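PDB 1S7J: phenazine biosynthesis protein PhzF family, which probably acts as an isomerase of the PhzF family, whose members share the fold of diaminopimelate epimerase. Local coordinates for residues 80-85 and 93-98; 8-13 and 74-79. All coordinates share one frame; numbering follows the deposited sequence.

How the interactions relate
Helix 72-85 supplies one segment to each contact: residues 74-79 to interaction 2 and residues 80-85 to interaction 1. Interaction 2 sets residues 74-79 against the end of strand 2-10, near the centre of the chain; interaction 1 sets the final turn and a half, residues 80-85, against strand 92-97. Their centres lie 11 Å apart and they touch: Val-81 CG1 meets Val-8 CG1 at 3.9 Å, and Phe-95 CE1 meets Thr-78 CG2 at 4.0 Å. Interaction 2 is the one closer to the predicted active-site residue Glu-46, whose side chain is about 8 Å from that of Ala-77; interaction 1 lies away from it.

Interaction 1: 80-85 and 93-98; sequences FVLFNY and LHFTSQ
The ring of Phe-83 receives the CD2 methyl of Leu-93 over one face, a CH-pi contact in which the methyl stands 3.5 Å from the ring centroid and 18° off the normal. It is displaced toward the rim, so that Phe-83 CE1 is the nearest ring atom to Leu-93 CD2, at 3.4 Å. Phe-95 offers its ring differently: Leu-82 CD1 approaches CE1 of Phe-95 obliquely, at 3.9 Å, and Tyr-57 of strand 56-62 packs on the same two residues. Between the two aromatic contacts, Leu-93 CD2 also rests against Leu-82 CB at 3.7 Å, so a single methyl is shared by two consecutive helix residues. The Phe-83 side chain reaches it because CG is anti to the carbonyl carbon (chi1 -82°), which carries the ring to the strand although its CB leaves the backbone to one side of it. At the helix end, Asn-84 ND2 donates to Phe-80 O at 2.7 Å, doubling the backbone bond to the same oxygen, and also pairs with Tyr-111 OH. The strand's backbone bonds to Val-104 and Leu-102 through Leu-93 and Phe-95, and to Tyr-57 through His-94 and Thr-96. No hydrogen bond crosses between 80-85 and 93-98; with three of the four touching residues buried, the contact depends on hydrophobic burial and dispersion between aliphatic and aromatic carbons.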
# COMPACT_ATOMS: atom_id res chain seq x y z
N PHE A 80 12.49 -0.22 -5.52
CA PHE A 80 13.13 1.06 -5.65
C PHE A 80 14.61 1.02 -5.30
O PHE A 80 15.44 1.53 -6.04
CB PHE A 80 12.41 2.09 -4.79
CG PHE A 80 13.14 3.39 -4.62
CD1 PHE A 80 13.03 4.41 -5.55
CD2 PHE A 80 13.94 3.61 -3.49
CE1 PHE A 80 13.69 5.62 -5.37
CE2 PHE A 80 14.60 4.81 -3.31
CZ PHE A 80 14.47 5.81 -4.24
N VAL A 81 14.96 0.40 -4.16
CA VAL A 81 16.36 0.34 -3.77
C VAL A 81 17.20 -0.62 -4.59
O VAL A 81 18.41 -0.45 -4.68
CB VAL A 81 16.53 0.06 -2.27
CG1 VAL A 81 15.31 0.47 -1.51
CG2 VAL A 81 16.92 -1.36 -2.00
N LEU A 82 16.58 -1.69 -5.11
CA LEU A 82 17.32 -2.63 -5.95
C LEU A 82 17.62 -1.95 -7.29
O LEU A 82 18.74 -2.02 -7.79
CB LEU A 82 16.53 -3.92 -6.16
CG LEU A 82 16.56 -4.92 -5.00
CD1 LEU A 82 15.62 -6.05 -5.26
CD2 LEU A 82 17.97 -5.44 -4.76
N PHE A 83 16.63 -1.26 -7.82
CA PHE A 83 16.77 -0.56 -9.09
C PHE A 83 17.77 0.59 -9.04
O PHE A 83 18.51 0.81 -10.00
CB PHE A 83 15.42 0.03 -9.54
CG PHE A 83 14.51 -0.97 -10.23
CD1 PHE A 83 13.25 -1.27 -9.70
CD2 PHE A 83 14.90 -1.57 -11.43
CE1 PHE A 83 12.39 -2.17 -10.36
CE2 PHE A 83 14.05 -2.47 -12.10
CZ PHE A 83 12.79 -2.76 -11.56
N ASN A 84 17.77 1.33 -7.94
CA ASN A 84 18.66 2.47 -7.80
C ASN A 84 19.98 2.27 -7.10
O ASN A 84 20.89 3.07 -7.28
CB ASN A 84 17.90 3.63 -7.13
CG ASN A 84 16.77 4.15 -7.96
OD1 ASN A 84 16.94 5.03 -8.77
ND2 ASN A 84 15.60 3.54 -7.79
N TYR A 85 20.11 1.21 -6.30
CA TYR A 85 21.36 0.99 -5.57
C TYR A 85 22.06 -0.34 -5.75
O TYR A 85 23.19 -0.51 -5.32
CB TYR A 85 21.14 1.26 -4.06
CG TYR A 85 20.61 2.65 -3.75
CD1 TYR A 85 19.25 2.93 -3.84
CD2 TYR A 85 21.48 3.71 -3.43
CE1 TYR A 85 18.76 4.22 -3.63
CE2 TYR A 85 20.99 5.02 -3.21
CZ TYR A 85 19.63 5.26 -3.32
OH TYR A 85 19.13 6.54 -3.20
N LEU A 93 11.63 -6.50 -12.05
CA LEU A 93 12.18 -7.27 -10.93
C LEU A 93 11.21 -8.42 -10.57
O LEU A 93 9.99 -8.23 -10.53
CB LEU A 93 12.37 -6.33 -9.73
CG LEU A 93 13.71 -6.19 -9.01
CD1 LEU A 93 14.84 -6.89 -9.76
CD2 LEU A 93 14.02 -4.71 -8.80
N HIS A 94 11.76 -9.60 -10.31
CA HIS A 94 10.95 -10.76 -9.97
C HIS A 94 11.24 -11.23 -8.57
O HIS A 94 12.38 -11.54 -8.23
CB HIS A 94 11.21 -11.90 -10.98
CG HIS A 94 10.92 -11.53 -12.40
ND1 HIS A 94 9.65 -11.21 -12.83
CD2 HIS A 94 11.74 -11.36 -13.46
CE1 HIS A 94 9.70 -10.85 -14.11
NE2 HIS A 94 10.95 -10.93 -14.51
N PHE A 95 10.21 -11.30 -7.74
CA PHE A 95 10.37 -11.74 -6.36
C PHE A 95 9.73 -13.09 -6.11
O PHE A 95 8.80 -13.48 -6.81
CB PHE A 95 9.75 -10.71 -5.40
CG PHE A 95 10.34 -9.34 -5.52
CD1 PHE A 95 11.54 -9.03 -4.87
CD2 PHE A 95 9.71 -8.36 -6.25
CE1 PHE A 95 12.09 -7.75 -4.96
CE2 PHE A 95 10.25 -7.07 -6.35
CZ PHE A 95 11.45 -6.77 -5.70
N THR A 96 10.23 -13.81 -5.10
CA THR A 96 9.67 -15.11 -4.74
C THR A 96 9.17 -15.13 -3.29
O THR A 96 9.76 -15.74 -2.42
CB THR A 96 10.64 -16.28 -5.00
OG1 THR A 96 11.80 -16.20 -4.16
CG2 THR A 96 11.07 -16.27 -6.44
N SER A 97 8.05 -14.46 -3.07
CA SER A 97 7.47 -14.39 -1.73
C SER A 97 6.76 -15.66 -1.26
O SER A 97 6.81 -16.71 -1.89
CB SER A 97 6.51 -13.22 -1.65
OG SER A 97 5.35 -13.42 -2.43
N GLN A 98 6.14 -15.56 -0.07
CA GLN A 98 5.41 -16.67 0.47
C GLN A 98 4.02 -16.69 -0.17
O GLN A 98 3.34 -17.70 -0.17
CB GLN A 98 5.39 -16.64 2.03
CG GLN A 98 4.68 -15.46 2.68
CD GLN A 98 4.63 -15.60 4.21
OE1 GLN A 98 5.62 -15.94 4.85
NE2 GLN A 98 3.45 -15.35 4.78

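Interaction 2: 8-13 and 74-79; sequences VDAFAE and ATLATA
Leu-76 and Phe-11 meet obliquely, the leucine laying its CD1 methyl over one face of the phenylalanine ring. This CH-pi contact has CD1 3.7 Å from the centroid of the Phe-11 ring and 22° from its normal, shifted toward the rim where Phe-11 CZ comes within 3.5 Å of Leu-76 CD1. The other branch of the same leucine is employed as well: Leu-76 CD2 abuts Ala-10 CB at 3.9 Å. Such a fork reaches the strand because CG extends anti to the backbone N (chi1 -176°), carrying both methyls outward from the helix. Phe-11 is the third residue of a type II beta turn running from Asp-9 to Ala-12, and its positive phi of 71° bends the chain just where the strand ends, bringing the ring beside Leu-76; His-73 touches both Ala-10 and Phe-11.

The next helix residue, the small Ala-77, lets the strand come close, its CA lying 5.7 Å from that of Ala-10. The CB of Ala-77 faces both methyls of Val-8, with Val-8 CG2 at 3.9 Å and CG1 slightly farther. On the side of the helix turned from the strand, Thr-78 OG1 donates to Ala-74 O at 2.8 Å, nearly in line with the carbonyl bond, so its hydroxyl is satisfied within the helix. A helix enclosed by curving strands is characteristic of the diaminopimelate epimerase-like fold, consistent with the family's clan, in which each domain wraps its strands round a central helix, and here the contact lies near predicted active-site residue Glu-46.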
# COMPACT_ATOMS: atom_id res chain seq x y z
N VAL A 8 12.59 4.29 2.74
CA VAL A 8 11.99 5.00 1.64
C VAL A 8 10.51 5.25 1.82
O VAL A 8 9.80 4.46 2.45
CB VAL A 8 12.29 4.29 0.27
CG1 VAL A 8 13.00 2.98 0.49
CG2 VAL A 8 11.03 4.10 -0.55
N ASP A 9 10.08 6.40 1.35
CA ASP A 9 8.69 6.79 1.40
C ASP A 9 8.09 6.40 0.04
O ASP A 9 8.36 7.06 -0.97
CB ASP A 9 8.55 8.29 1.64
CG ASP A 9 9.16 8.73 2.97
OD1 ASP A 9 9.55 9.91 3.09
OD2 ASP A 9 9.25 7.89 3.90
N ALA A 10 7.39 5.28 0.01
CA ALA A 10 6.77 4.78 -1.22
C ALA A 10 5.56 5.62 -1.59
O ALA A 10 4.76 5.98 -0.74
CB ALA A 10 6.39 3.33 -1.06
N PHE A 11 5.42 5.89 -2.88
CA PHE A 11 4.31 6.70 -3.42
C PHE A 11 4.44 8.16 -3.06
O PHE A 11 3.45 8.90 -3.05
CB PHE A 11 2.95 6.16 -2.97
CG PHE A 11 2.63 4.79 -3.50
CD1 PHE A 11 2.84 3.67 -2.71
CD2 PHE A 11 2.12 4.63 -4.80
CE1 PHE A 11 2.56 2.40 -3.20
CE2 PHE A 11 1.84 3.37 -5.29
CZ PHE A 11 2.05 2.25 -4.50
N ALA A 12 5.67 8.58 -2.79
CA ALA A 12 5.95 9.96 -2.41
C ALA A 12 6.94 10.62 -3.34
O ALA A 12 7.90 10.00 -3.77
CB ALA A 12 6.49 10.00 -1.00
N GLU A 13 6.72 11.89 -3.62
CA GLU A 13 7.57 12.69 -4.49
C GLU A 13 8.69 13.36 -3.64
O GLU A 13 9.76 13.71 -4.15
CB GLU A 13 6.69 13.75 -5.20
CG GLU A 13 7.01 14.04 -6.66
CD GLU A 13 6.20 15.19 -7.25
OE1 GLU A 13 6.41 15.50 -8.45
OE2 GLU A 13 5.34 15.77 -6.53
N ALA A 74 5.84 -1.63 0.58
CA ALA A 74 7.12 -2.18 0.97
C ALA A 74 7.77 -2.97 -0.15
O ALA A 74 8.98 -3.22 -0.14
CB ALA A 74 6.96 -3.07 2.20
N THR A 75 6.95 -3.44 -1.09
CA THR A 75 7.45 -4.18 -2.22
C THR A 75 8.00 -3.15 -3.20
O THR A 75 9.08 -3.33 -3.77
CB THR A 75 6.34 -5.05 -2.85
OG1 THR A 75 6.07 -6.15 -1.99
CG2 THR A 75 6.77 -5.61 -4.19
N LEU A 76 7.27 -2.07 -3.37
CA LEU A 76 7.67 -1.00 -4.25
C LEU A 76 8.98 -0.42 -3.74
O LEU A 76 9.88 -0.12 -4.51
CB LEU A 76 6.58 0.09 -4.27
CG LEU A 76 6.73 1.30 -5.20
CD1 LEU A 76 5.38 1.89 -5.45
CD2 LEU A 76 7.69 2.34 -4.61
N ALA A 77 9.07 -0.28 -2.41
CA ALA A 77 10.25 0.25 -1.76
C ALA A 77 11.44 -0.63 -2.02
O ALA A 77 12.50 -0.14 -2.39
CB ALA A 77 10.00 0.40 -0.26
N THR A 78 11.28 -1.94 -1.81
CA THR A 78 12.35 -2.90 -2.03
C THR A 78 12.80 -2.87 -3.47
O THR A 78 13.97 -3.09 -3.77
CB THR A 78 11.92 -4.29 -1.71
OG1 THR A 78 11.54 -4.38 -0.34
CG2 THR A 78 13.05 -5.27 -1.96
N ALA A 79 11.86 -2.66 -4.38
CA ALA A 79 12.14 -2.59 -5.79
C ALA A 79 12.97 -1.34 -6.04
O ALA A 79 14.02 -1.39 -6.71
CB ALA A 79 10.83 -2.53 -6.59